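Long-range contact in EmGH1 (Erythrobacter marinus, PDB 5Z87), which probably hydrolyses beta-glucosidic bonds as a member of glycoside hydrolase family 3: residues Pro254-Arg266 and Asp749-Val761. Sequence-based numbering, arbitrary orientation.
Sequences PVEMQNVVLPPFR and DFGYRDADGKLLV. With EDO (1,2-ethanediol), chain K.
N259 meets R753 with its CG anti to its own carbonyl carbon (chi1 -59°), which points the amide at the backbone N and O of R753. R266 has CG anti to the backbone N (chi1 -175°) and runs extended to NE; it and the R753 side chain come from opposite directions. R753 N donates to N259 OD1 at 2.8 Å, in the carbonyl plane and nearly straight. N259 ND2 donates to R753 O at 2.9 Å and also to V255 O, one turn back. With OD1 also accepting, three bonds hold the amide, which should fix its rotation. An alanine here would remove the amide and would probably leave the R753 N and O without these mates. Beside it, V255 CG1 lies at the edge of the Y752 ring, and P254 CB packs on A755 CB at 3.7 Å. Q258 bends at chi2, and its OE1 rests 3.4 Å from G757 CA. A water joins Q258 NE2 to A755 O. The guanidinium of R266 stacks on that of R753, centres 3.5 Å apart and planes at 14°. R753 NH1 donates to G757 O at 2.8 Å, close to the guanidinium plane, which ties the arginine to the D754-G757 turn. Y752 OH bonds S717. The contact joins helices 254-261 and 263-270 of the family 3 N-terminal domain to the beta hairpin 752-760 of the fibronectin type III-like domain. Both direct hydrogen bonds between the segments join the N259 amide to the R753 backbone. The guanidinium groups are like charges; the G757 carbonyl may ease their repulsion, as may solvent.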
ATOM      1  N   PRO A 254      -2.747  -8.845  12.296  1.00 24.71           N
ATOM      2  CA  PRO A 254      -2.163  -9.205  13.605  1.00 26.84           C
ATOM      3  C   PRO A 254      -0.907 -10.056  13.509  1.00 22.20           C
ATOM      4  O   PRO A 254      -0.003  -9.884  14.332  1.00 19.86           O
ATOM      5  CB  PRO A 254      -3.304  -9.949  14.315  1.00 26.26           C
ATOM      6  CG  PRO A 254      -4.255 -10.361  13.203  1.00 25.21           C
ATOM      7  CD  PRO A 254      -4.152  -9.277  12.176  1.00 25.20           C
ATOM      8  N   VAL A 255      -0.795 -10.949  12.526  1.00 20.08           N
ATOM      9  CA  VAL A 255       0.424 -11.741  12.423  1.00 21.81           C
ATOM     10  C   VAL A 255       1.573 -10.886  11.907  1.00 22.53           C
ATOM     11  O   VAL A 255       2.694 -10.941  12.433  1.00 21.19           O
ATOM     12  CB  VAL A 255       0.186 -12.978  11.542  1.00 28.81           C
ATOM     13  CG1 VAL A 255       1.459 -13.773  11.411  1.00 21.43           C
ATOM     14  CG2 VAL A 255      -0.921 -13.840  12.148  1.00 23.86           C
ATOM     15  N   GLU A 256       1.312 -10.082  10.876  1.00 22.16           N
ATOM     16  CA  GLU A 256       2.281  -9.090  10.424  1.00 19.41           C
ATOM     17  C   GLU A 256       2.736  -8.202  11.587  1.00 21.23           C
ATOM     18  O   GLU A 256       3.935  -7.997  11.796  1.00 17.22           O
ATOM     19  CB  GLU A 256       1.660  -8.253   9.302  1.00 18.67           C
ATOM     20  CG  GLU A 256       2.563  -7.145   8.769  1.00 27.65           C
ATOM     21  CD  GLU A 256       1.840  -6.205   7.811  1.00 26.37           C
ATOM     22  OE1 GLU A 256       0.599  -6.254   7.758  1.00 25.42           O
ATOM     23  OE2 GLU A 256       2.512  -5.411   7.112  1.00 29.15           O
ATOM     24  N   MET A 257       1.784  -7.702  12.381  1.00 19.41           N
ATOM     25  CA  MET A 257       2.132  -6.860  13.525  1.00 20.23           C
ATOM     26  C   MET A 257       3.064  -7.583  14.498  1.00 19.14           C
ATOM     27  O   MET A 257       4.046  -7.006  14.977  1.00 19.92           O
ATOM     28  CB  MET A 257       0.858  -6.403  14.233  1.00 19.98           C
ATOM     29  CG  MET A 257       1.112  -5.633  15.505  1.00 22.18           C
ATOM     30  SD  MET A 257       1.785  -3.976  15.263  1.00 23.08           S
ATOM     31  CE  MET A 257       0.384  -3.095  14.611  1.00 16.98           C
ATOM     32  N   GLN A 258       2.808  -8.868  14.749  1.00 20.43           N
ATOM     33  CA  GLN A 258       3.616  -9.636  15.688  1.00 17.74           C
ATOM     34  C   GLN A 258       5.015  -9.932  15.155  1.00 22.83           C
ATOM     35  O   GLN A 258       5.966 -10.010  15.942  1.00 16.72           O
ATOM     36  CB  GLN A 258       2.902 -10.952  16.035  1.00 15.67           C
ATOM     37  CG  GLN A 258       1.786 -10.797  17.081  1.00 16.67           C
ATOM     38  CD  GLN A 258       2.335 -10.499  18.478  1.00 18.11           C
ATOM     39  OE1 GLN A 258       3.470 -10.839  18.787  1.00 20.08           O
ATOM     40  NE2 GLN A 258       1.529  -9.867  19.317  1.00 15.62           N
ATOM     41  N   ASN A 259       5.173 -10.106  13.840  1.00 18.58           N
ATOM     42  CA  ASN A 259       6.449 -10.559  13.298  1.00 18.74           C
ATOM     43  C   ASN A 259       7.210  -9.509  12.501  1.00 20.87           C
ATOM     44  O   ASN A 259       8.390  -9.735  12.203  1.00 22.38           O
ATOM     45  CB  ASN A 259       6.237 -11.803  12.420  1.00 18.14           C
ATOM     46  CG  ASN A 259       5.596 -12.940  13.192  1.00 18.09           C
ATOM     47  OD1 ASN A 259       6.287 -13.753  13.782  1.00 16.44           O
ATOM     48  ND2 ASN A 259       4.265 -13.000  13.183  1.00 19.05           N
ATOM     49  N   VAL A 260       6.587  -8.386  12.137  1.00 14.48           N
ATOM     50  CA  VAL A 260       7.269  -7.294  11.433  1.00 15.78           C
ATOM     51  C   VAL A 260       7.464  -6.095  12.345  1.00 18.36           C
ATOM     52  O   VAL A 260       8.591  -5.662  12.584  1.00 17.91           O
ATOM     53  CB  VAL A 260       6.511  -6.882  10.150  1.00 20.34           C
ATOM     54  CG1 VAL A 260       7.201  -5.697   9.497  1.00 11.91           C
ATOM     55  CG2 VAL A 260       6.400  -8.034   9.174  1.00 18.05           C
ATOM     56  N   VAL A 261       6.372  -5.537  12.853  1.00 21.16           N
ATOM     57  CA  VAL A 261       6.390  -4.202  13.434  1.00 18.72           C
ATOM     58  C   VAL A 261       6.834  -4.241  14.894  1.00 20.64           C
ATOM     59  O   VAL A 261       7.674  -3.441  15.322  1.00 20.61           O
ATOM     60  CB  VAL A 261       4.996  -3.563  13.270  1.00 20.91           C
ATOM     61  CG1 VAL A 261       4.940  -2.208  13.930  1.00 19.38           C
ATOM     62  CG2 VAL A 261       4.628  -3.469  11.779  1.00 18.80           C
ATOM     63  N   LEU A 262       6.285  -5.169  15.674  1.00 17.12           N
ATOM     64  CA  LEU A 262       6.498  -5.285  17.119  1.00 21.10           C
ATOM     65  C   LEU A 262       7.858  -5.811  17.583  1.00 19.79           C
ATOM     66  O   LEU A 262       8.266  -5.457  18.695  1.00 22.02           O
ATOM     67  CB  LEU A 262       5.417  -6.182  17.732  1.00 15.06           C
ATOM     68  CG  LEU A 262       3.998  -5.613  17.735  1.00 17.46           C
ATOM     69  CD1 LEU A 262       3.052  -6.587  18.417  1.00 15.63           C
ATOM     70  CD2 LEU A 262       3.958  -4.239  18.408  1.00 17.38           C
ATOM     71  N   PRO A 263       8.563  -6.675  16.845  1.00 17.55           N
ATOM     72  CA  PRO A 263       9.770  -7.330  17.429  1.00 18.13           C
ATOM     73  C   PRO A 263      10.788  -6.340  17.982  1.00 22.91           C
ATOM     74  O   PRO A 263      11.395  -6.608  19.035  1.00 20.37           O
ATOM     75  CB  PRO A 263      10.338  -8.144  16.257  1.00 16.89           C
ATOM     76  CG  PRO A 263       9.105  -8.507  15.456  1.00 17.57           C
ATOM     77  CD  PRO A 263       8.191  -7.304  15.554  1.00 13.51           C
ATOM     78  N   PRO A 264      11.026  -5.192  17.334  1.00 19.68           N
ATOM     79  CA  PRO A 264      11.951  -4.229  17.968  1.00 18.19           C
ATOM     80  C   PRO A 264      11.414  -3.637  19.256  1.00 17.60           C
ATOM     81  O   PRO A 264      12.182  -3.442  20.211  1.00 18.64           O
ATOM     82  CB  PRO A 264      12.164  -3.158  16.884  1.00 17.04           C
ATOM     83  CG  PRO A 264      11.065  -3.364  15.895  1.00 18.45           C
ATOM     84  CD  PRO A 264      10.744  -4.822  15.932  1.00 15.99           C
ATOM     85  N   PHE A 265      10.118  -3.330  19.310  1.00 20.87           N
ATOM     86  CA  PHE A 265       9.513  -2.880  20.559  1.00 17.68           C
ATOM     87  C   PHE A 265       9.597  -3.971  21.618  1.00 22.51           C
ATOM     88  O   PHE A 265       9.952  -3.708  22.771  1.00 23.18           O
ATOM     89  CB  PHE A 265       8.056  -2.479  20.332  1.00 21.30           C
ATOM     90  CG  PHE A 265       7.884  -1.144  19.656  1.00 22.37           C
ATOM     91  CD1 PHE A 265       7.950   0.034  20.393  1.00 17.33           C
ATOM     92  CD2 PHE A 265       7.615  -1.069  18.290  1.00 16.47           C
ATOM     93  CE1 PHE A 265       7.786   1.263  19.773  1.00 16.55           C
ATOM     94  CE2 PHE A 265       7.450   0.155  17.666  1.00 14.74           C
ATOM     95  CZ  PHE A 265       7.536   1.328  18.401  1.00 14.24           C
ATOM     96  N   ARG A 266       9.281  -5.212  21.242  1.00 20.69           N
ATOM     97  CA  ARG A 266       9.323  -6.290  22.223  1.00 22.95           C
ATOM     98  C   ARG A 266      10.723  -6.446  22.798  1.00 27.03           C
ATOM     99  O   ARG A 266      10.885  -6.621  24.011  1.00 21.25           O
ATOM    100  CB  ARG A 266       8.857  -7.606  21.607  1.00 22.85           C
ATOM    101  CG  ARG A 266       8.776  -8.736  22.629  1.00 21.83           C
ATOM    102  CD  ARG A 266       8.268 -10.029  22.000  1.00 29.55           C
ATOM    103  NE  ARG A 266       8.203 -11.113  22.978  1.00 38.56           N
ATOM    104  CZ  ARG A 266       7.094 -11.757  23.333  1.00 39.99           C
ATOM    105  NH1 ARG A 266       5.926 -11.446  22.780  1.00 32.00           N
ATOM    106  NH2 ARG A 266       7.157 -12.728  24.238  1.00 42.08           N
ATOM    107  N   ASP A 749      13.970 -18.017  16.160  1.00 25.47           N
ATOM    108  CA  ASP A 749      14.390 -17.717  14.800  1.00 25.00           C
ATOM    109  C   ASP A 749      13.624 -18.535  13.773  1.00 28.90           C
ATOM    110  O   ASP A 749      13.227 -18.003  12.733  1.00 23.27           O
ATOM    111  CB  ASP A 749      15.891 -17.970  14.650  1.00 20.28           C
ATOM    112  CG  ASP A 749      16.708 -17.092  15.568  1.00 28.01           C
ATOM    113  OD1 ASP A 749      16.554 -15.854  15.486  1.00 35.45           O
ATOM    114  OD2 ASP A 749      17.476 -17.634  16.389  1.00 31.13           O
ATOM    115  N   PHE A 750      13.401 -19.816  14.071  1.00 21.75           N
ATOM    116  CA  PHE A 750      12.795 -20.748  13.132  1.00 21.26           C
ATOM    117  C   PHE A 750      11.274 -20.681  13.113  1.00 28.64           C
ATOM    118  O   PHE A 750      10.661 -21.100  12.127  1.00 27.70           O
ATOM    119  CB  PHE A 750      13.213 -22.170  13.485  1.00 26.83           C
ATOM    120  CG  PHE A 750      14.676 -22.425  13.351  1.00 27.70           C
ATOM    121  CD1 PHE A 750      15.381 -21.929  12.270  1.00 26.12           C
ATOM    122  CD2 PHE A 750      15.350 -23.177  14.306  1.00 27.87           C
ATOM    123  CE1 PHE A 750      16.733 -22.188  12.128  1.00 26.59           C
ATOM    124  CE2 PHE A 750      16.703 -23.439  14.180  1.00 30.26           C
ATOM    125  CZ  PHE A 750      17.397 -22.950  13.087  1.00 36.31           C
ATOM    126  N   GLY A 751      10.648 -20.203  14.186  1.00 26.21           N
ATOM    127  CA  GLY A 751       9.212 -20.138  14.276  1.00 16.73           C
ATOM    128  C   GLY A 751       8.703 -18.740  13.997  1.00 24.24           C
ATOM    129  O   GLY A 751       9.437 -17.850  13.569  1.00 23.80           O
ATOM    130  N   TYR A 752       7.411 -18.550  14.245  1.00 26.12           N
ATOM    131  CA  TYR A 752       6.797 -17.243  14.076  1.00 19.67           C
ATOM    132  C   TYR A 752       5.680 -17.127  15.095  1.00 20.40           C
ATOM    133  O   TYR A 752       5.197 -18.131  15.618  1.00 21.29           O
ATOM    134  CB  TYR A 752       6.278 -17.043  12.644  1.00 20.01           C
ATOM    135  CG  TYR A 752       4.968 -17.739  12.360  1.00 16.75           C
ATOM    136  CD1 TYR A 752       4.918 -19.099  12.089  1.00 18.89           C
ATOM    137  CD2 TYR A 752       3.782 -17.029  12.363  1.00 21.79           C
ATOM    138  CE1 TYR A 752       3.699 -19.734  11.838  1.00 19.41           C
ATOM    139  CE2 TYR A 752       2.571 -17.645  12.105  1.00 20.53           C
ATOM    140  CZ  TYR A 752       2.531 -18.987  11.842  1.00 20.58           C
ATOM    141  OH  TYR A 752       1.303 -19.568  11.598  1.00 24.78           O
ATOM    142  N   ARG A 753       5.275 -15.890  15.372  1.00 15.49           N
ATOM    143  CA  ARG A 753       4.259 -15.613  16.380  1.00 21.27           C
ATOM    144  C   ARG A 753       2.879 -15.555  15.748  1.00 23.54           C
ATOM    145  O   ARG A 753       2.707 -14.944  14.688  1.00 21.19           O
ATOM    146  CB  ARG A 753       4.575 -14.300  17.091  1.00 25.10           C
ATOM    147  CG  ARG A 753       5.892 -14.362  17.849  1.00 19.05           C
ATOM    148  CD  ARG A 753       5.990 -13.261  18.899  1.00 25.09           C
ATOM    149  NE  ARG A 753       7.270 -13.352  19.577  1.00 26.25           N
ATOM    150  CZ  ARG A 753       7.467 -14.035  20.702  1.00 35.40           C
ATOM    151  NH1 ARG A 753       6.457 -14.664  21.291  1.00 29.07           N
ATOM    152  NH2 ARG A 753       8.677 -14.090  21.237  1.00 31.27           N
ATOM    153  N   ASP A 754       1.899 -16.201  16.387  1.00 24.20           N
ATOM    154  CA  ASP A 754       0.529 -16.167  15.882  1.00 22.89           C
ATOM    155  C   ASP A 754      -0.116 -14.825  16.231  1.00 19.50           C
ATOM    156  O   ASP A 754       0.520 -13.926  16.791  1.00 21.34           O
ATOM    157  CB  ASP A 754      -0.275 -17.364  16.400  1.00 25.51           C
ATOM    158  CG  ASP A 754      -0.575 -17.308  17.914  1.00 25.94           C
ATOM    159  OD1 ASP A 754      -0.587 -16.223  18.546  1.00 23.50           O
ATOM    160  OD2 ASP A 754      -0.836 -18.394  18.473  1.00 28.35           O
ATOM    161  N   ALA A 755      -1.410 -14.680  15.926  1.00 23.33           N
ATOM    162  CA  ALA A 755      -2.066 -13.389  16.114  1.00 27.55           C
ATOM    163  C   ALA A 755      -2.117 -12.973  17.579  1.00 26.31           C
ATOM    164  O   ALA A 755      -2.299 -11.783  17.864  1.00 27.16           O
ATOM    165  CB  ALA A 755      -3.476 -13.416  15.516  1.00 23.75           C
ATOM    166  N   ASP A 756      -1.934 -13.914  18.510  1.00 30.98           N
ATOM    167  CA  ASP A 756      -1.925 -13.619  19.941  1.00 30.52           C
ATOM    168  C   ASP A 756      -0.527 -13.404  20.510  1.00 29.98           C
ATOM    169  O   ASP A 756      -0.405 -13.074  21.693  1.00 34.13           O
ATOM    170  CB  ASP A 756      -2.616 -14.744  20.715  1.00 28.69           C
ATOM    171  CG  ASP A 756      -4.017 -15.017  20.213  1.00 39.15           C
ATOM    172  OD1 ASP A 756      -4.734 -14.039  19.900  1.00 33.89           O
ATOM    173  OD2 ASP A 756      -4.398 -16.208  20.126  1.00 47.04           O
ATOM    174  N   GLY A 757       0.526 -13.577  19.709  1.00 27.06           N
ATOM    175  CA  GLY A 757       1.886 -13.436  20.200  1.00 24.14           C
ATOM    176  C   GLY A 757       2.545 -14.729  20.624  1.00 25.77           C
ATOM    177  O   GLY A 757       3.666 -14.698  21.144  1.00 28.18           O
ATOM    178  N   LYS A 758       1.889 -15.862  20.415  1.00 24.26           N
ATOM    179  CA  LYS A 758       2.426 -17.147  20.824  1.00 27.90           C
ATOM    180  C   LYS A 758       3.394 -17.665  19.768  1.00 26.67           C
ATOM    181  O   LYS A 758       3.051 -17.739  18.581  1.00 25.70           O
ATOM    182  CB  LYS A 758       1.277 -18.134  21.042  1.00 27.54           C
ATOM    183  CG  LYS A 758       1.673 -19.502  21.581  1.00 27.78           C
ATOM    184  CD  LYS A 758       0.526 -20.473  21.352  1.00 34.02           C
ATOM    185  CE  LYS A 758       0.886 -21.883  21.773  1.00 42.65           C
ATOM    186  NZ  LYS A 758      -0.079 -22.872  21.212  1.00 48.77           N
ATOM    187  N   LEU A 759       4.595 -18.040  20.198  1.00 21.14           N
ATOM    188  CA  LEU A 759       5.588 -18.549  19.264  1.00 22.42           C
ATOM    189  C   LEU A 759       5.208 -19.951  18.799  1.00 24.58           C
ATOM    190  O   LEU A 759       5.096 -20.871  19.612  1.00 28.36           O
ATOM    191  CB  LEU A 759       6.964 -18.554  19.913  1.00 20.88           C
ATOM    192  CG  LEU A 759       8.097 -19.087  19.036  1.00 25.85           C
ATOM    193  CD1 LEU A 759       8.411 -18.146  17.850  1.00 20.00           C
ATOM    194  CD2 LEU A 759       9.323 -19.294  19.911  1.00 26.46           C
ATOM    195  N   LEU A 760       5.012 -20.113  17.495  1.00 24.34           N
ATOM    196  CA  LEU A 760       4.760 -21.411  16.877  1.00 24.74           C
ATOM    197  C   LEU A 760       6.040 -21.923  16.236  1.00 26.82           C
ATOM    198  O   LEU A 760       6.646 -21.224  15.419  1.00 29.22           O
ATOM    199  CB  LEU A 760       3.670 -21.316  15.810  1.00 21.88           C
ATOM    200  CG  LEU A 760       2.343 -20.715  16.267  1.00 32.20           C
ATOM    201  CD1 LEU A 760       1.350 -20.584  15.087  1.00 22.14           C
ATOM    202  CD2 LEU A 760       1.762 -21.556  17.398  1.00 24.98           C
ATOM    203  N   VAL A 761       6.451 -23.133  16.604  1.00 22.32           N
ATOM    204  CA  VAL A 761       7.540 -23.829  15.931  1.00 21.88           C
ATOM    205  C   VAL A 761       6.962 -25.117  15.365  1.00 27.02           C
ATOM    206  O   VAL A 761       6.355 -25.908  16.097  1.00 24.49           O
ATOM    207  CB  VAL A 761       8.726 -24.109  16.869  1.00 26.85           C
ATOM    208  CG1 VAL A 761       9.929 -24.573  16.068  1.00 27.76           C
ATOM    209  CG2 VAL A 761       9.078 -22.862  17.629  1.00 18.04           C
TER
HETATM  210  C1  EDO K 809       2.934 -13.263  24.143  1.00 35.10           C
HETATM  211  O1  EDO K 809       1.757 -13.963  23.721  1.00 50.78           O
HETATM  212  C2  EDO K 809       3.605 -14.084  25.241  1.00 43.80           C
HETATM  213  O2  EDO K 809       4.602 -14.948  24.677  1.00 52.28           O
HETATM  214  O   HOH W   1      -1.236  -8.799  17.027  1.00 30.81           O
HETATM  215  O   HOH W   2      -1.509  -9.775  19.456  1.00 32.90           O